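Local structure of enolase (alpha proteobacterium BAL199, 3UGV) at residues L296-W310 / I322-V336. The protein is an enolase-superfamily protein of the mandelate racemase/muconate lactonizing type that binds magnesium and probably catalyses a metal-dependent reaction. Numbering follows the deposited sequence.
Sequences LVMPDFMRIGGVSGW and IPMSTHLYPEVGAHV
His327 ND1 donates to Asp300 OD2 at 2.6 Å, using the anti lone pair of the carboxylate, with the oxygen close to the imidazole plane although the bond is bent (140°). The other carboxylate oxygen, OD1, accepts from Met302 N at 2.9 Å and more weakly from Arg303 N, so Asp300 caps the helical turn 301-304. Nearer the strand end, Ser325 N bonds almost straight to Val297 O (3.0 Å), aligning residues 296-298 with 323-325. Phe301 packs between this seam and helix 330-336. Its CB lies over the face of the Tyr329 ring, 4.2 Å from the centroid, and CD2 meets Tyr329 CB. Further out, CE2 approaches Gly333 CA at 3.8 Å, CD1 and CE1 meet Val332 CG1, which sits over one face toward the rim, and CE1 and CZ touch Val336 CG2 at the ring edge, CZ at 3.6 Å. With CG anti to its own N (chi1 174°), Trp310 swings its indole between Met324 CE on one face and Val336 CG2 on the other; NE1 hydrogen-bonds to Thr340 OG1. An alanine here would probably leave Met324 and Val336 facing a gap and Thr340 without its indole donor. Met298, its side chain about 4 Å from a magnesium ion, lies beside His327, whose imidazole the short bond to Asp300 holds in its turn, consistent with the His-Asp dyad of mandelate racemase relatives.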
loop_
_atom_site.group_PDB
_atom_site.type_symbol
_atom_site.label_atom_id
_atom_site.label_comp_id
_atom_site.label_asym_id
_atom_site.label_seq_id
_atom_site.Cartn_x
_atom_site.Cartn_y
_atom_site.Cartn_z
ATOM N N LEU F 296 -6.346 -3.141 -20.946
ATOM C CA LEU F 296 -5.766 -3.408 -22.264
ATOM C C LEU F 296 -5.010 -2.155 -22.721
ATOM O O LEU F 296 -5.350 -1.049 -22.310
ATOM C CB LEU F 296 -6.870 -3.752 -23.274
ATOM C CG LEU F 296 -7.979 -4.765 -22.947
ATOM C CD1 LEU F 296 -9.047 -4.723 -24.031
ATOM C CD2 LEU F 296 -7.458 -6.186 -22.796
ATOM N N VAL F 297 -3.985 -2.306 -23.553
ATOM C CA VAL F 297 -3.285 -1.134 -24.101
ATOM C C VAL F 297 -3.228 -1.173 -25.639
ATOM O O VAL F 297 -3.227 -2.242 -26.231
ATOM C CB VAL F 297 -1.840 -1.030 -23.527
ATOM C CG1 VAL F 297 -1.873 -0.968 -22.009
ATOM C CG2 VAL F 297 -1.005 -2.225 -23.957
ATOM N N MET F 298 -3.162 -0.017 -26.286
ATOM C CA MET F 298 -2.962 0.021 -27.738
ATOM C C MET F 298 -2.096 1.207 -28.160
ATOM O O MET F 298 -2.617 2.266 -28.503
ATOM C CB MET F 298 -4.307 0.054 -28.499
ATOM C CG MET F 298 -5.284 1.107 -27.964
ATOM S SD MET F 298 -6.866 1.169 -28.864
ATOM C CE MET F 298 -6.403 2.152 -30.279
ATOM N N PRO F 299 -0.765 1.030 -28.154
ATOM C CA PRO F 299 0.125 2.143 -28.514
ATOM C C PRO F 299 0.008 2.560 -29.982
ATOM O O PRO F 299 -0.250 1.740 -30.864
ATOM C CB PRO F 299 1.522 1.581 -28.235
ATOM C CG PRO F 299 1.290 0.482 -27.275
ATOM C CD PRO F 299 -0.010 -0.136 -27.683
ATOM N N ASP F 300 0.181 3.852 -30.212
ATOM C CA ASP F 300 0.213 4.448 -31.532
ATOM C C ASP F 300 1.684 4.618 -31.913
ATOM O O ASP F 300 2.478 5.067 -31.085
ATOM C CB ASP F 300 -0.478 5.811 -31.456
ATOM C CG ASP F 300 -0.354 6.599 -32.738
ATOM O OD1 ASP F 300 0.734 7.155 -32.981
ATOM O OD2 ASP F 300 -1.344 6.669 -33.500
ATOM N N PHE F 301 2.053 4.277 -33.152
ATOM C CA PHE F 301 3.476 4.241 -33.551
ATOM C C PHE F 301 4.211 5.587 -33.616
ATOM O O PHE F 301 5.433 5.648 -33.429
ATOM C CB PHE F 301 3.662 3.442 -34.850
ATOM C CG PHE F 301 3.313 1.993 -34.697
ATOM C CD1 PHE F 301 4.242 1.094 -34.193
ATOM C CD2 PHE F 301 2.041 1.542 -34.996
ATOM C CE1 PHE F 301 3.917 -0.234 -34.018
ATOM C CE2 PHE F 301 1.706 0.209 -34.823
ATOM C CZ PHE F 301 2.641 -0.677 -34.329
ATOM N N MET F 302 3.492 6.669 -33.881
ATOM C CA MET F 302 4.160 7.959 -33.855
ATOM C C MET F 302 4.412 8.442 -32.423
ATOM O O MET F 302 5.279 9.285 -32.201
ATOM C CB MET F 302 3.405 9.010 -34.665
ATOM C CG MET F 302 2.319 9.702 -33.904
ATOM S SD MET F 302 1.589 11.055 -34.845
ATOM C CE MET F 302 0.147 11.418 -33.839
ATOM N N ARG F 303 3.683 7.880 -31.455
ATOM C CA ARG F 303 3.776 8.341 -30.070
ATOM C C ARG F 303 4.606 7.407 -29.188
ATOM O O ARG F 303 5.310 7.864 -28.292
ATOM C CB ARG F 303 2.385 8.525 -29.454
ATOM C CG ARG F 303 1.531 9.611 -30.090
ATOM C CD ARG F 303 0.261 9.919 -29.270
ATOM N NE ARG F 303 -0.621 10.837 -29.990
ATOM C CZ ARG F 303 -1.708 10.470 -30.677
ATOM N NH1 ARG F 303 -2.082 9.198 -30.732
ATOM N NH2 ARG F 303 -2.433 11.379 -31.319
ATOM N N ILE F 304 4.514 6.101 -29.432
ATOM C CA ILE F 304 5.232 5.143 -28.605
ATOM C C ILE F 304 6.737 5.110 -28.897
ATOM O O ILE F 304 7.519 4.608 -28.087
ATOM C CB ILE F 304 4.661 3.713 -28.739
ATOM C CG1 ILE F 304 5.120 2.838 -27.562
ATOM C CG2 ILE F 304 5.077 3.091 -30.061
ATOM C CD1 ILE F 304 4.255 2.980 -26.310
ATOM N N GLY F 305 7.137 5.622 -30.061
ATOM C CA GLY F 305 8.537 5.619 -30.462
ATOM C C GLY F 305 8.839 4.660 -31.607
ATOM O O GLY F 305 9.894 4.020 -31.636
ATOM N N GLY F 306 7.897 4.561 -32.545
ATOM C CA GLY F 306 8.071 3.763 -33.742
ATOM C C GLY F 306 8.224 2.283 -33.467
ATOM O O GLY F 306 7.644 1.755 -32.520
ATOM N N VAL F 307 9.011 1.609 -34.301
ATOM C CA VAL F 307 9.278 0.192 -34.111
ATOM C C VAL F 307 10.061 -0.053 -32.815
ATOM O O VAL F 307 9.755 -0.980 -32.065
ATOM C CB VAL F 307 10.036 -0.409 -35.315
ATOM C CG1 VAL F 307 10.514 -1.805 -34.986
ATOM C CG2 VAL F 307 9.142 -0.415 -36.565
ATOM N N SER F 308 11.052 0.794 -32.552
ATOM C CA SER F 308 11.887 0.661 -31.352
ATOM C C SER F 308 11.077 0.724 -30.074
ATOM O O SER F 308 11.183 -0.164 -29.223
ATOM C CB SER F 308 12.954 1.760 -31.306
ATOM O OG SER F 308 13.880 1.597 -32.356
ATOM N N GLY F 309 10.277 1.785 -29.938
ATOM C CA GLY F 309 9.399 1.937 -28.787
ATOM C C GLY F 309 8.361 0.839 -28.646
ATOM O O GLY F 309 8.071 0.405 -27.533
ATOM N N TRP F 310 7.800 0.373 -29.764
ATOM C CA TRP F 310 6.815 -0.701 -29.690
ATOM C C TRP F 310 7.418 -1.964 -29.090
ATOM O O TRP F 310 6.801 -2.611 -28.239
ATOM C CB TRP F 310 6.223 -1.023 -31.061
ATOM C CG TRP F 310 5.308 -2.223 -30.997
ATOM C CD1 TRP F 310 5.680 -3.528 -30.994
ATOM C CD2 TRP F 310 3.877 -2.214 -30.879
ATOM N NE1 TRP F 310 4.577 -4.334 -30.897
ATOM C CE2 TRP F 310 3.457 -3.551 -30.826
ATOM C CE3 TRP F 310 2.915 -1.201 -30.825
ATOM C CZ2 TRP F 310 2.110 -3.909 -30.724
ATOM C CZ3 TRP F 310 1.581 -1.554 -30.715
ATOM C CH2 TRP F 310 1.192 -2.896 -30.671
ATOM N N ILE F 322 -0.459 -8.040 -20.200
ATOM C CA ILE F 322 -1.542 -7.198 -20.706
ATOM C C ILE F 322 -1.688 -7.385 -22.207
ATOM O O ILE F 322 -0.712 -7.252 -22.932
ATOM C CB ILE F 322 -1.261 -5.694 -20.459
ATOM C CG1 ILE F 322 -0.944 -5.432 -18.993
ATOM C CG2 ILE F 322 -2.465 -4.867 -20.840
ATOM C CD1 ILE F 322 -2.151 -5.520 -18.085
ATOM N N PRO F 323 -2.904 -7.691 -22.688
ATOM C CA PRO F 323 -3.026 -7.852 -24.144
ATOM C C PRO F 323 -2.815 -6.523 -24.861
ATOM O O PRO F 323 -3.305 -5.486 -24.430
ATOM C CB PRO F 323 -4.452 -8.363 -24.330
ATOM C CG PRO F 323 -4.822 -8.944 -22.994
ATOM C CD PRO F 323 -4.123 -8.103 -21.979
ATOM N N MET F 324 -2.071 -6.565 -25.957
ATOM C CA MET F 324 -1.603 -5.359 -26.613
ATOM C C MET F 324 -2.140 -5.332 -28.038
ATOM O O MET F 324 -2.012 -6.314 -28.770
ATOM C CB MET F 324 -0.074 -5.363 -26.591
ATOM C CG MET F 324 0.613 -4.174 -27.207
ATOM S SD MET F 324 2.333 -4.199 -26.665
ATOM C CE MET F 324 3.080 -2.959 -27.709
ATOM N N SER F 325 -2.764 -4.218 -28.411
ATOM C CA SER F 325 -3.318 -4.032 -29.754
ATOM C C SER F 325 -2.622 -2.844 -30.392
ATOM O O SER F 325 -1.805 -2.192 -29.747
ATOM C CB SER F 325 -4.835 -3.790 -29.694
ATOM O OG SER F 325 -5.542 -4.952 -29.268
ATOM N N THR F 326 -2.932 -2.552 -31.649
ATOM C CA THR F 326 -2.284 -1.439 -32.334
ATOM C C THR F 326 -3.197 -0.240 -32.495
ATOM O O THR F 326 -4.397 -0.319 -32.284
ATOM C CB THR F 326 -1.787 -1.818 -33.745
ATOM O OG1 THR F 326 -2.905 -2.220 -34.555
ATOM C CG2 THR F 326 -0.764 -2.941 -33.678
ATOM N N HIS F 327 -2.604 0.879 -32.876
ATOM C CA HIS F 327 -3.374 2.042 -33.258
ATOM C C HIS F 327 -2.760 2.694 -34.483
ATOM O O HIS F 327 -1.589 3.078 -34.467
ATOM C CB HIS F 327 -3.427 3.054 -32.135
ATOM C CG HIS F 327 -4.190 4.286 -32.492
ATOM N ND1 HIS F 327 -3.578 5.495 -32.743
ATOM C CD2 HIS F 327 -5.519 4.492 -32.655
ATOM C CE1 HIS F 327 -4.498 6.399 -33.025
ATOM N NE2 HIS F 327 -5.683 5.814 -32.990
ATOM N N LEU F 328 -3.566 2.811 -35.534
ATOM C CA LEU F 328 -3.123 3.297 -36.835
ATOM C C LEU F 328 -1.966 2.458 -37.417
ATOM O O LEU F 328 -1.608 1.396 -36.876
ATOM C CB LEU F 328 -2.785 4.789 -36.760
ATOM C CG LEU F 328 -3.951 5.702 -36.348
ATOM C CD1 LEU F 328 -3.518 7.167 -36.233
ATOM C CD2 LEU F 328 -5.114 5.561 -37.329
ATOM N N TYR F 329 -1.414 2.923 -38.535
ATOM C CA TYR F 329 -0.255 2.289 -39.170
ATOM C C TYR F 329 -0.397 0.786 -39.327
ATOM O O TYR F 329 0.405 0.028 -38.790
ATOM C CB TYR F 329 1.024 2.599 -38.386
ATOM C CG TYR F 329 1.170 4.062 -38.057
ATOM C CD1 TYR F 329 1.824 4.919 -38.924
ATOM C CD2 TYR F 329 0.641 4.585 -36.886
ATOM C CE1 TYR F 329 1.957 6.260 -38.639
ATOM C CE2 TYR F 329 0.761 5.934 -36.588
ATOM C CZ TYR F 329 1.422 6.768 -37.474
ATOM O OH TYR F 329 1.563 8.106 -37.195
ATOM N N PRO F 330 -1.405 0.351 -40.088
ATOM C CA PRO F 330 -1.736 -1.073 -40.199
ATOM C C PRO F 330 -0.568 -1.882 -40.743
ATOM O O PRO F 330 -0.385 -3.036 -40.342
ATOM C CB PRO F 330 -2.918 -1.089 -41.181
ATOM C CG PRO F 330 -3.485 0.265 -41.098
ATOM C CD PRO F 330 -2.347 1.197 -40.830
ATOM N N GLU F 331 0.234 -1.290 -41.622
ATOM C CA GLU F 331 1.371 -2.033 -42.181
ATOM C C GLU F 331 2.477 -2.329 -41.159
ATOM O O GLU F 331 2.802 -3.494 -40.935
ATOM C CB GLU F 331 1.931 -1.364 -43.439
ATOM C CG GLU F 331 0.895 -1.194 -44.536
ATOM C CD GLU F 331 -0.049 -0.031 -44.263
ATOM O OE1 GLU F 331 0.307 0.863 -43.462
ATOM O OE2 GLU F 331 -1.149 -0.013 -44.846
ATOM N N VAL F 332 3.052 -1.294 -40.547
ATOM C CA VAL F 332 4.019 -1.506 -39.475
ATOM C C VAL F 332 3.329 -2.317 -38.396
ATOM O O VAL F 332 3.899 -3.253 -37.822
ATOM C CB VAL F 332 4.508 -0.189 -38.836
ATOM C CG1 VAL F 332 5.587 -0.484 -37.807
ATOM C CG2 VAL F 332 5.039 0.762 -39.888
ATOM N N GLY F 333 2.078 -1.958 -38.133
ATOM C CA GLY F 333 1.272 -2.689 -37.173
ATOM C C GLY F 333 1.275 -4.196 -37.387
ATOM O O GLY F 333 1.613 -4.971 -36.482
ATOM N N ALA F 334 0.895 -4.630 -38.584
ATOM C CA ALA F 334 0.843 -6.064 -38.849
ATOM C C ALA F 334 2.221 -6.727 -38.682
ATOM O O ALA F 334 2.323 -7.851 -38.162
ATOM C CB ALA F 334 0.241 -6.344 -40.228
ATOM N N HIS F 335 3.278 -6.028 -39.093
ATOM C CA HIS F 335 4.630 -6.574 -38.944
ATOM C C HIS F 335 5.000 -6.847 -37.488
ATOM O O HIS F 335 5.369 -7.972 -37.161
ATOM C CB HIS F 335 5.684 -5.687 -39.621
ATOM C CG HIS F 335 5.800 -5.913 -41.097
ATOM N ND1 HIS F 335 6.615 -6.885 -41.640
ATOM C CD2 HIS F 335 5.197 -5.298 -42.143
ATOM C CE1 HIS F 335 6.512 -6.857 -42.957
ATOM N NE2 HIS F 335 5.657 -5.905 -43.287
ATOM N N VAL F 336 4.883 -5.839 -36.617
ATOM C CA VAL F 336 5.294 -6.015 -35.218
ATOM C C VAL F 336 4.342 -6.915 -34.446
ATOM O O VAL F 336 4.755 -7.570 -33.492
ATOM C CB VAL F 336 5.465 -4.676 -34.432
ATOM C CG1 VAL F 336 6.550 -3.830 -35.047
ATOM C CG2 VAL F 336 4.151 -3.907 -34.377
#